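Putative NAD(P)H:FMN oxidoreductase (Porphyromonas gingivalis W83, PDB 3GE5) binds flavin mononucleotide and probably acts as a flavin-dependent oxidoreductase of the nitroreductase family. Local coordinates at residues L105-R110 / S161-V166; M54-A59 / L133-L138; L75-E80 / P99-T104; I44-E49 / L171-P176. One frame throughout, in Å; residues are numbered along the deposited sequence.

Interaction 1 of 4, residues L105-R110 / S161-V166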
loop_
_atom_site.group_PDB
_atom_site.type_symbol
_atom_site.label_atom_id
_atom_site.label_comp_id
_atom_site.label_asym_id
_atom_site.label_seq_id
_atom_site.Cartn_x
_atom_site.Cartn_y
_atom_site.Cartn_z
ATOM N N LEU A 105 6.813 8.853 8.358
ATOM C CA LEU A 105 7.229 10.110 7.844
ATOM C C LEU A 105 7.639 9.937 6.393
ATOM O O LEU A 105 8.333 8.958 6.049
ATOM C CB LEU A 105 8.449 10.625 8.612
ATOM C CG LEU A 105 8.352 10.635 10.139
ATOM C CD1 LEU A 105 9.587 11.248 10.763
ATOM C CD2 LEU A 105 7.046 11.401 10.568
ATOM N N GLY A 106 7.227 10.874 5.548
ATOM C CA GLY A 106 7.634 10.861 4.146
ATOM C C GLY A 106 8.606 12.000 3.903
ATOM O O GLY A 106 8.372 13.135 4.356
ATOM N N ASP A 107 9.707 11.700 3.220
ATOM C CA ASP A 107 10.780 12.675 3.002
ATOM C C ASP A 107 10.674 13.242 1.572
ATOM O O ASP A 107 11.054 12.569 0.608
ATOM C CB ASP A 107 12.126 12.028 3.272
ATOM C CG ASP A 107 13.262 13.014 3.291
ATOM O OD1 ASP A 107 13.193 14.052 2.589
ATOM O OD2 ASP A 107 14.236 12.725 3.990
ATOM N N HIS A 108 10.163 14.461 1.437
ATOM C CA HIS A 108 10.000 15.031 0.105
ATOM C C HIS A 108 11.330 15.212 -0.634
ATOM O O HIS A 108 11.373 15.082 -1.867
ATOM C CB HIS A 108 9.161 16.294 0.167
ATOM C CG HIS A 108 7.707 16.010 0.386
ATOM N ND1 HIS A 108 6.898 15.494 -0.603
ATOM C CD2 HIS A 108 6.924 16.129 1.487
ATOM C CE1 HIS A 108 5.674 15.335 -0.131
ATOM N NE2 HIS A 108 5.664 15.710 1.136
ATOM N N GLN A 109 12.421 15.426 0.104
ATOM C CA GLN A 109 13.715 15.591 -0.561
ATOM C C GLN A 109 14.248 14.275 -1.160
ATOM O O GLN A 109 15.166 14.301 -1.980
ATOM C CB GLN A 109 14.744 16.173 0.402
ATOM C CG GLN A 109 14.541 17.570 0.816
ATOM C CD GLN A 109 15.603 18.017 1.874
ATOM O OE1 GLN A 109 16.411 17.214 2.431
ATOM N NE2 GLN A 109 15.559 19.253 2.170
ATOM N N ARG A 110 13.725 13.123 -0.714
ATOM C CA ARG A 110 14.215 11.819 -1.162
ATOM C C ARG A 110 13.282 11.081 -2.099
ATOM O O ARG A 110 13.721 10.137 -2.742
ATOM C CB ARG A 110 14.577 10.931 0.047
ATOM C CG ARG A 110 15.662 11.567 0.880
ATOM C CD ARG A 110 16.363 10.621 1.814
ATOM N NE ARG A 110 15.435 10.112 2.820
ATOM C CZ ARG A 110 14.881 8.908 2.791
ATOM N NH1 ARG A 110 15.169 8.059 1.797
ATOM N NH2 ARG A 110 14.035 8.549 3.757
ATOM N N SER A 161 11.085 20.355 8.228
ATOM C CA SER A 161 10.069 20.849 7.292
ATOM C C SER A 161 9.897 19.952 6.081
ATOM O O SER A 161 8.778 19.714 5.643
ATOM C CB SER A 161 10.413 22.267 6.813
ATOM O OG SER A 161 10.331 23.190 7.882
ATOM N N HIS A 162 11.007 19.417 5.588
ATOM C CA HIS A 162 11.007 18.609 4.366
ATOM C C HIS A 162 10.457 17.184 4.549
ATOM O O HIS A 162 10.340 16.423 3.568
ATOM C CB HIS A 162 12.415 18.612 3.756
ATOM C CG HIS A 162 13.413 17.802 4.522
ATOM N ND1 HIS A 162 14.218 18.340 5.503
ATOM C CD2 HIS A 162 13.724 16.488 4.453
ATOM C CE1 HIS A 162 14.981 17.385 6.007
ATOM N NE2 HIS A 162 14.698 16.250 5.386
HETATM N N MSE A 163 10.093 16.830 5.767
HETATM C CA MSE A 163 9.459 15.556 6.048
HETATM C C MSE A 163 8.027 15.808 6.567
HETATM O O MSE A 163 7.775 16.766 7.273
HETATM C CB MSE A 163 10.308 14.771 7.043
HETATM C CG MSE A 163 11.673 14.375 6.494
HETATM SE SE MSE A 163 12.893 13.857 7.923
HETATM C CE MSE A 163 12.086 12.230 8.392
ATOM N N THR A 164 7.095 14.951 6.177
ATOM C CA THR A 164 5.711 15.084 6.564
ATOM C C THR A 164 5.252 13.801 7.247
ATOM O O THR A 164 5.478 12.717 6.729
ATOM C CB THR A 164 4.796 15.324 5.336
ATOM O OG1 THR A 164 5.195 16.536 4.662
ATOM C CG2 THR A 164 3.297 15.440 5.794
ATOM N N PRO A 165 4.624 13.912 8.440
ATOM C CA PRO A 165 3.979 12.693 8.984
ATOM C C PRO A 165 2.716 12.391 8.164
ATOM O O PRO A 165 1.766 13.183 8.198
ATOM C CB PRO A 165 3.642 13.098 10.413
ATOM C CG PRO A 165 3.496 14.600 10.378
ATOM C CD PRO A 165 4.432 15.095 9.314
ATOM N N VAL A 166 2.728 11.327 7.364
ATOM C CA VAL A 166 1.629 11.063 6.403
ATOM C C VAL A 166 0.495 10.229 7.025
ATOM O O VAL A 166 -0.691 10.522 6.877
ATOM C CB VAL A 166 2.172 10.354 5.135
ATOM C CG1 VAL A 166 1.053 10.088 4.125
ATOM C CG2 VAL A 166 3.336 11.176 4.492
#

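Interaction 2 of 4, residues M54-A59 / L133-L138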
loop_
_atom_site.group_PDB
_atom_site.type_symbol
_atom_site.label_atom_id
_atom_site.label_comp_id
_atom_site.label_asym_id
_atom_site.label_seq_id
_atom_site.Cartn_x
_atom_site.Cartn_y
_atom_site.Cartn_z
HETATM N N MSE A 54 9.630 -5.475 16.056
HETATM C CA MSE A 54 10.767 -5.485 15.134
HETATM C C MSE A 54 10.391 -6.091 13.755
HETATM O O MSE A 54 10.859 -5.606 12.735
HETATM C CB MSE A 54 11.996 -6.162 15.734
HETATM C CG MSE A 54 12.561 -5.458 16.962
HETATM SE SE MSE A 54 12.840 -3.531 16.773
HETATM C CE MSE A 54 13.681 -3.550 15.003
ATOM N N ALA A 55 9.574 -7.143 13.734
ATOM C CA ALA A 55 9.061 -7.729 12.482
ATOM C C ALA A 55 8.209 -6.767 11.705
ATOM O O ALA A 55 8.277 -6.720 10.446
ATOM C CB ALA A 55 8.285 -9.062 12.760
ATOM N N ILE A 56 7.336 -6.053 12.411
ATOM C CA ILE A 56 6.492 -5.046 11.750
ATOM C C ILE A 56 7.394 -4.009 11.047
ATOM O O ILE A 56 7.160 -3.672 9.885
ATOM C CB ILE A 56 5.519 -4.386 12.739
ATOM C CG1 ILE A 56 4.429 -5.368 13.226
ATOM C CG2 ILE A 56 4.816 -3.172 12.088
ATOM C CD1 ILE A 56 3.683 -4.874 14.483
ATOM N N LEU A 57 8.395 -3.498 11.763
ATOM C CA LEU A 57 9.317 -2.522 11.218
ATOM C C LEU A 57 10.134 -3.074 10.037
ATOM O O LEU A 57 10.338 -2.398 9.024
ATOM C CB LEU A 57 10.200 -1.942 12.351
ATOM C CG LEU A 57 9.409 -1.122 13.389
ATOM C CD1 LEU A 57 10.287 -0.968 14.621
ATOM C CD2 LEU A 57 8.973 0.214 12.788
ATOM N N GLU A 58 10.538 -4.343 10.132
ATOM C CA GLU A 58 11.235 -5.003 9.044
ATOM C C GLU A 58 10.388 -5.055 7.768
ATOM O O GLU A 58 10.882 -4.791 6.671
ATOM C CB GLU A 58 11.669 -6.424 9.461
ATOM C CG GLU A 58 12.354 -7.228 8.357
ATOM C CD GLU A 58 13.764 -6.745 8.036
ATOM O OE1 GLU A 58 14.248 -5.772 8.666
ATOM O OE2 GLU A 58 14.391 -7.379 7.149
ATOM N N ALA A 59 9.104 -5.359 7.933
ATOM C CA ALA A 59 8.170 -5.368 6.795
ATOM C C ALA A 59 8.136 -4.007 6.100
ATOM O O ALA A 59 8.162 -3.928 4.883
ATOM C CB ALA A 59 6.759 -5.774 7.222
ATOM N N LEU A 133 -0.224 -5.327 7.336
ATOM C CA LEU A 133 -0.327 -6.763 7.035
ATOM C C LEU A 133 0.585 -7.611 7.922
ATOM O O LEU A 133 0.169 -8.667 8.443
ATOM C CB LEU A 133 -0.039 -6.975 5.543
ATOM C CG LEU A 133 -1.060 -6.352 4.584
ATOM C CD1 LEU A 133 -0.592 -6.544 3.103
ATOM C CD2 LEU A 133 -2.470 -6.922 4.797
ATOM N N GLU A 134 1.797 -7.123 8.163
ATOM C CA GLU A 134 2.681 -7.847 9.060
ATOM C C GLU A 134 2.116 -7.954 10.484
ATOM O O GLU A 134 2.161 -9.041 11.089
ATOM C CB GLU A 134 4.061 -7.178 9.076
ATOM C CG GLU A 134 5.094 -7.939 9.936
ATOM C CD GLU A 134 5.466 -9.339 9.348
ATOM O OE1 GLU A 134 5.208 -9.586 8.151
ATOM O OE2 GLU A 134 6.058 -10.192 10.090
ATOM N N ALA A 135 1.594 -6.848 11.011
ATOM C CA ALA A 135 0.938 -6.834 12.341
ATOM C C ALA A 135 -0.202 -7.878 12.385
ATOM O O ALA A 135 -0.287 -8.689 13.332
ATOM C CB ALA A 135 0.432 -5.412 12.707
ATOM N N HIS A 136 -1.024 -7.889 11.336
ATOM C CA HIS A 136 -2.130 -8.847 11.223
ATOM C C HIS A 136 -1.596 -10.284 11.252
ATOM O O HIS A 136 -2.150 -11.162 11.946
ATOM C CB HIS A 136 -2.907 -8.581 9.947
ATOM C CG HIS A 136 -4.054 -9.505 9.726
ATOM N ND1 HIS A 136 -5.033 -9.706 10.676
ATOM C CD2 HIS A 136 -4.367 -10.304 8.681
ATOM C CE1 HIS A 136 -5.904 -10.590 10.220
ATOM N NE2 HIS A 136 -5.518 -10.974 9.013
ATOM N N SER A 137 -0.513 -10.534 10.514
ATOM C CA SER A 137 0.077 -11.903 10.450
ATOM C C SER A 137 0.595 -12.396 11.792
ATOM O O SER A 137 0.732 -13.612 12.004
ATOM C CB SER A 137 1.239 -11.953 9.419
ATOM O OG SER A 137 2.483 -11.431 9.925
ATOM N N LEU A 138 0.911 -11.463 12.676
ATOM C CA LEU A 138 1.467 -11.768 13.976
ATOM C C LEU A 138 0.383 -11.723 15.076
ATOM O O LEU A 138 0.691 -11.651 16.259
ATOM C CB LEU A 138 2.609 -10.797 14.287
ATOM C CG LEU A 138 3.802 -10.828 13.301
ATOM C CD1 LEU A 138 4.764 -9.720 13.636
ATOM C CD2 LEU A 138 4.503 -12.202 13.275
#

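Interaction 3 of 4, residues L75-E80 / P99-T104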
loop_
_atom_site.group_PDB
_atom_site.type_symbol
_atom_site.label_atom_id
_atom_site.label_comp_id
_atom_site.label_asym_id
_atom_site.label_seq_id
_atom_site.Cartn_x
_atom_site.Cartn_y
_atom_site.Cartn_z
ATOM N N LEU A 75 8.884 6.519 12.919
ATOM C CA LEU A 75 9.038 7.056 14.276
ATOM C C LEU A 75 8.085 6.304 15.215
ATOM O O LEU A 75 6.860 6.460 15.131
ATOM C CB LEU A 75 8.763 8.560 14.289
ATOM C CG LEU A 75 8.754 9.268 15.666
ATOM C CD1 LEU A 75 10.010 9.041 16.485
ATOM C CD2 LEU A 75 8.518 10.750 15.415
ATOM N N VAL A 76 8.671 5.430 16.038
ATOM C CA VAL A 76 7.907 4.555 16.933
ATOM C C VAL A 76 7.632 5.307 18.225
ATOM O O VAL A 76 8.572 5.904 18.807
ATOM C CB VAL A 76 8.674 3.241 17.226
ATOM C CG1 VAL A 76 7.901 2.436 18.220
ATOM C CG2 VAL A 76 8.946 2.452 15.915
ATOM N N VAL A 77 6.363 5.316 18.656
ATOM C CA VAL A 77 5.987 5.961 19.923
ATOM C C VAL A 77 5.261 4.906 20.759
ATOM O O VAL A 77 4.174 4.468 20.434
ATOM C CB VAL A 77 5.132 7.226 19.690
ATOM C CG1 VAL A 77 4.627 7.764 21.030
ATOM C CG2 VAL A 77 5.976 8.284 18.921
ATOM N N ARG A 78 5.898 4.467 21.835
ATOM C CA ARG A 78 5.280 3.483 22.721
ATOM C C ARG A 78 5.502 3.732 24.216
ATOM O O ARG A 78 4.777 3.167 25.036
ATOM C CB ARG A 78 5.737 2.071 22.364
ATOM C CG ARG A 78 7.186 1.896 22.430
ATOM C CD ARG A 78 7.552 0.459 22.312
ATOM N NE ARG A 78 8.994 0.350 22.161
ATOM C CZ ARG A 78 9.670 -0.790 22.185
ATOM N NH1 ARG A 78 9.029 -1.951 22.343
ATOM N NH2 ARG A 78 10.990 -0.757 22.029
ATOM N N GLU A 79 6.479 4.556 24.589
ATOM C CA GLU A 79 6.652 4.910 26.002
ATOM C C GLU A 79 5.580 5.902 26.403
ATOM O O GLU A 79 5.020 6.645 25.578
ATOM C CB GLU A 79 8.022 5.518 26.259
ATOM C CG GLU A 79 9.137 4.551 26.009
ATOM C CD GLU A 79 10.490 5.173 26.290
ATOM O OE1 GLU A 79 10.547 6.415 26.575
ATOM O OE2 GLU A 79 11.479 4.410 26.197
ATOM N N GLU A 80 5.271 5.931 27.687
ATOM C CA GLU A 80 4.120 6.720 28.124
ATOM C C GLU A 80 4.218 8.205 27.799
ATOM O O GLU A 80 3.221 8.809 27.382
ATOM C CB GLU A 80 3.863 6.514 29.633
ATOM C CG GLU A 80 3.008 5.277 29.880
ATOM C CD GLU A 80 1.766 5.238 28.972
ATOM O OE1 GLU A 80 0.869 6.097 29.171
ATOM O OE2 GLU A 80 1.707 4.379 28.051
ATOM N N PRO A 99 -1.653 0.954 22.313
ATOM C CA PRO A 99 -0.381 0.822 22.962
ATOM C C PRO A 99 0.814 1.310 22.201
ATOM O O PRO A 99 1.761 1.742 22.826
ATOM C CB PRO A 99 -0.213 -0.695 23.145
ATOM C CG PRO A 99 -1.495 -1.281 22.865
ATOM C CD PRO A 99 -2.343 -0.340 22.154
ATOM N N ILE A 100 0.809 1.130 20.875
ATOM C CA ILE A 100 1.951 1.487 20.043
ATOM C C ILE A 100 1.488 2.287 18.850
ATOM O O ILE A 100 0.484 1.952 18.229
ATOM C CB ILE A 100 2.723 0.232 19.547
ATOM C CG1 ILE A 100 3.268 -0.530 20.752
ATOM C CG2 ILE A 100 3.913 0.641 18.615
ATOM C CD1 ILE A 100 4.093 -1.763 20.413
ATOM N N TYR A 101 2.250 3.330 18.536
ATOM C CA TYR A 101 2.041 4.084 17.306
ATOM C C TYR A 101 3.308 4.062 16.453
ATOM O O TYR A 101 4.411 4.290 16.950
ATOM C CB TYR A 101 1.672 5.538 17.593
ATOM C CG TYR A 101 0.540 5.712 18.563
ATOM C CD1 TYR A 101 -0.774 5.822 18.121
ATOM C CD2 TYR A 101 0.797 5.821 19.939
ATOM C CE1 TYR A 101 -1.822 6.024 19.020
ATOM C CE2 TYR A 101 -0.231 6.029 20.843
ATOM C CZ TYR A 101 -1.530 6.130 20.383
ATOM O OH TYR A 101 -2.528 6.333 21.320
ATOM N N ILE A 102 3.151 3.770 15.168
ATOM C CA ILE A 102 4.251 3.933 14.223
ATOM C C ILE A 102 3.895 5.096 13.279
ATOM O O ILE A 102 2.968 4.969 12.434
ATOM C CB ILE A 102 4.563 2.655 13.401
ATOM C CG1 ILE A 102 4.844 1.459 14.325
ATOM C CG2 ILE A 102 5.745 2.922 12.451
ATOM C CD1 ILE A 102 4.907 0.056 13.557
ATOM N N ILE A 103 4.593 6.214 13.488
ATOM C CA ILE A 103 4.359 7.436 12.676
ATOM C C ILE A 103 5.223 7.311 11.445
ATOM O O ILE A 103 6.463 7.315 11.551
ATOM C CB ILE A 103 4.718 8.732 13.427
ATOM C CG1 ILE A 103 4.088 8.742 14.827
ATOM C CG2 ILE A 103 4.316 9.971 12.568
ATOM C CD1 ILE A 103 4.382 9.929 15.705
ATOM N N THR A 104 4.603 7.201 10.273
ATOM C CA THR A 104 5.356 7.080 9.037
ATOM C C THR A 104 5.542 8.459 8.418
ATOM O O THR A 104 4.580 9.115 8.015
ATOM C CB THR A 104 4.690 6.117 8.057
ATOM O OG1 THR A 104 4.559 4.850 8.714
ATOM C CG2 THR A 104 5.495 5.942 6.755
HETATM O O HOH W 1 2.772 1.079 25.155
#

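Interaction 4 of 4, residues I44-E49 / L171-P176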
loop_
_atom_site.group_PDB
_atom_site.type_symbol
_atom_site.label_atom_id
_atom_site.label_comp_id
_atom_site.label_asym_id
_atom_site.label_seq_id
_atom_site.Cartn_x
_atom_site.Cartn_y
_atom_site.Cartn_z
ATOM N N ILE A 44 -6.365 -4.486 24.466
ATOM C CA ILE A 44 -6.150 -4.944 25.842
ATOM C C ILE A 44 -4.752 -4.516 26.284
ATOM O O ILE A 44 -3.969 -3.998 25.488
ATOM C CB ILE A 44 -6.360 -6.462 25.973
ATOM C CG1 ILE A 44 -5.419 -7.225 25.017
ATOM C CG2 ILE A 44 -7.810 -6.798 25.686
ATOM C CD1 ILE A 44 -5.491 -8.748 25.123
ATOM N N ASP A 45 -4.447 -4.722 27.563
ATOM C CA ASP A 45 -3.175 -4.297 28.135
ATOM C C ASP A 45 -1.962 -5.139 27.772
ATOM O O ASP A 45 -0.833 -4.744 28.048
ATOM C CB ASP A 45 -3.305 -4.223 29.663
ATOM C CG ASP A 45 -4.162 -3.061 30.101
ATOM O OD1 ASP A 45 -4.394 -2.161 29.254
ATOM O OD2 ASP A 45 -4.588 -3.034 31.282
ATOM N N ARG A 46 -2.166 -6.294 27.167
ATOM C CA ARG A 46 -1.054 -7.189 26.929
ATOM C C ARG A 46 0.071 -6.457 26.196
ATOM O O ARG A 46 -0.162 -5.856 25.167
ATOM C CB ARG A 46 -1.526 -8.383 26.127
ATOM C CG ARG A 46 -0.457 -9.443 25.932
ATOM C CD ARG A 46 -1.022 -10.628 25.216
ATOM N NE ARG A 46 0.057 -11.420 24.655
ATOM C CZ ARG A 46 -0.116 -12.467 23.850
ATOM N NH1 ARG A 46 -1.338 -12.868 23.501
ATOM N NH2 ARG A 46 0.952 -13.122 23.399
ATOM N N PRO A 47 1.289 -6.484 26.738
ATOM C CA PRO A 47 2.371 -5.865 26.002
ATOM C C PRO A 47 2.691 -6.590 24.692
ATOM O O PRO A 47 2.635 -7.839 24.608
ATOM C CB PRO A 47 3.567 -5.954 26.964
ATOM C CG PRO A 47 3.178 -6.820 28.047
ATOM C CD PRO A 47 1.713 -7.023 28.042
ATOM N N VAL A 48 3.013 -5.795 23.687
ATOM C CA VAL A 48 3.451 -6.301 22.386
ATOM C C VAL A 48 4.908 -6.758 22.488
ATOM O O VAL A 48 5.782 -5.997 22.896
ATOM C CB VAL A 48 3.260 -5.240 21.291
ATOM C CG1 VAL A 48 3.780 -5.729 19.938
ATOM C CG2 VAL A 48 1.774 -4.828 21.202
ATOM N N GLU A 49 5.169 -8.005 22.117
ATOM C CA GLU A 49 6.518 -8.555 22.206
ATOM C C GLU A 49 7.461 -7.764 21.323
ATOM O O GLU A 49 7.116 -7.418 20.201
ATOM C CB GLU A 49 6.553 -10.028 21.794
ATOM C CG GLU A 49 5.832 -10.961 22.732
ATOM C CD GLU A 49 4.329 -11.103 22.456
ATOM O OE1 GLU A 49 3.731 -10.274 21.736
ATOM O OE2 GLU A 49 3.753 -12.084 22.968
ATOM N N LEU A 171 -1.508 0.304 16.874
ATOM C CA LEU A 171 -1.486 -1.166 16.990
ATOM C C LEU A 171 -1.334 -1.674 18.428
ATOM O O LEU A 171 -0.855 -0.973 19.298
ATOM C CB LEU A 171 -0.385 -1.781 16.099
ATOM C CG LEU A 171 1.057 -1.503 16.514
ATOM C CD1 LEU A 171 1.662 -2.700 17.223
ATOM C CD2 LEU A 171 1.870 -1.119 15.257
ATOM N N GLY A 172 -1.743 -2.922 18.610
ATOM C CA GLY A 172 -1.655 -3.607 19.882
ATOM C C GLY A 172 -2.427 -4.912 19.805
ATOM O O GLY A 172 -2.874 -5.333 18.720
ATOM N N TYR A 173 -2.580 -5.579 20.938
ATOM C CA TYR A 173 -3.472 -6.722 20.999
ATOM C C TYR A 173 -4.903 -6.235 21.104
ATOM O O TYR A 173 -5.248 -5.468 22.006
ATOM C CB TYR A 173 -3.124 -7.672 22.159
ATOM C CG TYR A 173 -1.924 -8.528 21.875
ATOM C CD1 TYR A 173 -2.031 -9.634 21.031
ATOM C CD2 TYR A 173 -0.687 -8.225 22.420
ATOM C CE1 TYR A 173 -0.932 -10.417 20.742
ATOM C CE2 TYR A 173 0.429 -8.993 22.127
ATOM C CZ TYR A 173 0.300 -10.099 21.298
ATOM O OH TYR A 173 1.389 -10.888 20.994
ATOM N N GLY A 174 -5.740 -6.658 20.167
ATOM C CA GLY A 174 -7.131 -6.249 20.177
ATOM C C GLY A 174 -7.938 -6.810 21.334
ATOM O O GLY A 174 -7.644 -7.883 21.859
ATOM N N ASP A 175 -8.966 -6.075 21.735
ATOM C CA ASP A 175 -9.908 -6.571 22.713
ATOM C C ASP A 175 -10.865 -7.548 22.044
ATOM O O ASP A 175 -11.691 -7.152 21.206
ATOM C CB ASP A 175 -10.667 -5.402 23.319
ATOM C CG ASP A 175 -11.586 -5.825 24.452
ATOM O OD1 ASP A 175 -11.922 -7.028 24.577
ATOM O OD2 ASP A 175 -11.936 -4.916 25.226
ATOM N N PRO A 176 -10.762 -8.833 22.406
ATOM C CA PRO A 176 -11.547 -9.852 21.688
ATOM C C PRO A 176 -13.058 -9.769 21.942
ATOM O O PRO A 176 -13.821 -10.435 21.253
ATOM C CB PRO A 176 -10.963 -11.171 22.202
ATOM C CG PRO A 176 -10.444 -10.837 23.581
ATOM C CD PRO A 176 -9.959 -9.413 23.500
HETATM O O HOH W 2 -1.952 -4.602 23.598
#

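Interaction 1 of 4, residues L105-R110 / S161-V166
The side-chain amide of Gln-109 lies flat on one face of the His-162 ring, with the two planes only 3° apart. Its OE1 sits over the ring centre, 3.4 Å from His-162 CD2. At the ring edge, Asp-107 OD1 comes within 3.1 Å of the same His-162 CD2. These groups lie where an antiparallel strand pair, 105-107 with 163-166, runs out into loops, in the central sheet of the nitroreductase fold. In His-162, chi1 of 72° places CG between the backbone N and the carbonyl carbon, which turns the ring toward both partners. Asp-107 has further work within its turn. Its OD2 forms a salt bridge with Arg-110 NE, which meets it from above the carboxylate plane, and its OD1 accepts a weak bond from Gln-109 N.

The strands are joined by a reciprocal backbone pair. Gly-106 N donates to Thr-164 O over 2.8 Å, and Thr-164 N donates to Gly-106 O over 2.9 Å. On the face that carries Leu-105, Met-163 and Pro-165, Leu-105 spreads its two methyls. CD1 touches the selenomethionine methyl, Met-163 CE, at 3.6 Å, while CD2 packs on Pro-165 CB at 3.8 Å. Leu-198 of the second subunit also packs on Leu-105. Beyond the strand, His-108 N donates to His-162 O over 2.9 Å, nearly along the C=O axis.

Interaction 2 of 4, residues M54-A59 / L133-L138
Glu-134 swings CG anti to its backbone N (chi1 -176°) and then bends at chi2, 67°. This lays its aliphatic part against helix 50-62 and brings OE2 3.7 Å from Ala-55 CB. Ile-56 has CG1 anti to the carbonyl carbon, and this carries CD1 to Ala-135 CB at 3.7 Å. The contact is an antiparallel helix pair, 50-62 against 120-137, in the alpha/beta nitroreductase fold. The short segments run at 147° to each other, with their axes 8.8 Å apart. The small side chains of Ala-55 and Ala-59 let the Glu-134 chain lie close against helix 50-62. Ala-59 CB meets Glu-134 CB at 3.6 Å, and Glu-134 CG lies 3.4 Å from Ala-55 O.

Leu-138 is the first residue to leave the helix, and it closes the end of the contact where helix 120-137 stops. Nearby, Ser-137 OG donates to Glu-134 O. Leu-138 O also accepts a bond from Lys-52 NZ, which ties the helix end back to helix 50-62. Ile-56 packs on Ile-102 of the sheet as well. On the side of the dimer partner, Leu-29 of the second subunit touches Glu-134. At the end of helix 120-137, Leu-138 CD1 rests on Ala-55 CB, 3.7 Å away.

Interaction 3 of 4, residues L75-E80 / P99-T104
Leu-75 pairs with Ile-103 within the antiparallel pair of strands 72-77 and 100-107, in the central sheet of the nitroreductase fold. The pair is hydrogen-bonded both ways. Leu-75 N donates to Ile-103 O over 2.9 Å, and Ile-103 N returns the bond to Leu-75 O over 2.8 Å. The side chains of Leu-75 and Ile-103 lie on one face.

Val-76 faces Ile-102 in a non-hydrogen-bonded pair, and both side chains point to the other face. That face is covered by helices: Leu-53 and Leu-57 of helix 50-62 pack on Val-76, and Met-131 of helix 120-137 packs on Ile-102. Leu-75 and Val-76 also pair in parallel with a strand of the second subunit, so the sheet continues across the dimer interface.

Val-77 returns to the hydrogen-bonded pattern with Tyr-101. Its N donates to Tyr-101 O over 2.8 Å, and Tyr-101 N donates to Val-77 O over 2.9 Å. Val-77 CG2, anti to its own carbonyl carbon, crosses over to Ile-103 CD1 at 3.9 Å. Tyr-101 brings the edge of its ring to Val-77 O, while its OH bonds to Phe-95 O.

Arg-78 leaves the strand. Its CB still rests on Ile-100 CG1 at 3.9 Å. Chi1 of 58° sets CG between the backbone N and the carbonyl carbon, and the extended chain carries the guanidinium to a salt bridge with Glu-50. A water closes this end by donating to both Arg-78 O, at 2.9 Å, and Pro-99 O, at 2.6 Å.

Interaction 4 of 4, residues I44-E49 / L171-P176
Arg-46 lies flat on one face of the Tyr-173 ring. The guanidinium and ring planes are 10° apart, and CZ of Arg-46 is 3.9 Å from the ring centroid, a cation-pi stack. The Arg-46 chain, extended from CG to NE, runs along the ring and lays CD over the same face in a CH-pi contact. At the ring edge, Tyr-173 OH donates a short bond of 2.5 Å to the syn lone pair of Glu-49 OE1. The carboxylate stands at 69° to the ring. Its other oxygen, Glu-49 OE2, takes a salt bridge from Arg-46 NH2 over 3.0 Å. Glu-49 thus holds both the ring hydroxyl and the cation stacked on it, which would be expected to favour its charged form. Lys-52 NZ is a further partner of the hydroxyl.

At the tyrosine backbone, Ile-44 N donates to Tyr-173 O over 2.9 Å. Ile-44 CG1 packs on Tyr-173 CB at 3.7 Å, and its CG2 branch reaches Asp-175 CA at 3.6 Å. One water fixes the backbone between them: it donates to Ile-44 O and Arg-46 O and accepts from Tyr-173 N. Farther out, Val-48 CG2 rests on Gly-172 CA, and Leu-140 packs on both Val-48 and Tyr-173. The arrangement joins the loop before helix 50-62 to the chain leaving strand 163-172, where an inner strand of the nitroreductase fold's central sheet ends.

Interactions 1, 3 and 4 follow one sheet. Interactions 1 and 3 share strand 100-107 and meet where Val-166 N lies 3.0 Å from Thr-104 O, a probable hydrogen bond. Interactions 3 and 4 join through Ile-100 O and Leu-171 N, 2.9 Å apart, also a probable hydrogen bond. Interaction 2 packs on this sheet: Ile-56 CG2 touches Ile-102 CD1 at 3.5 Å, and Ile-56 CD1 reaches Leu-171 CD1 at 4.0 Å. Interactions 1 and 4 have centres about 30 Å apart. The second subunit touches interactions 1, 2 and 3. FMN is nearest to interaction 1, about 8 Å from the side chain of Val-166; it is about 10 Å from that of Tyr-101 in interaction 3.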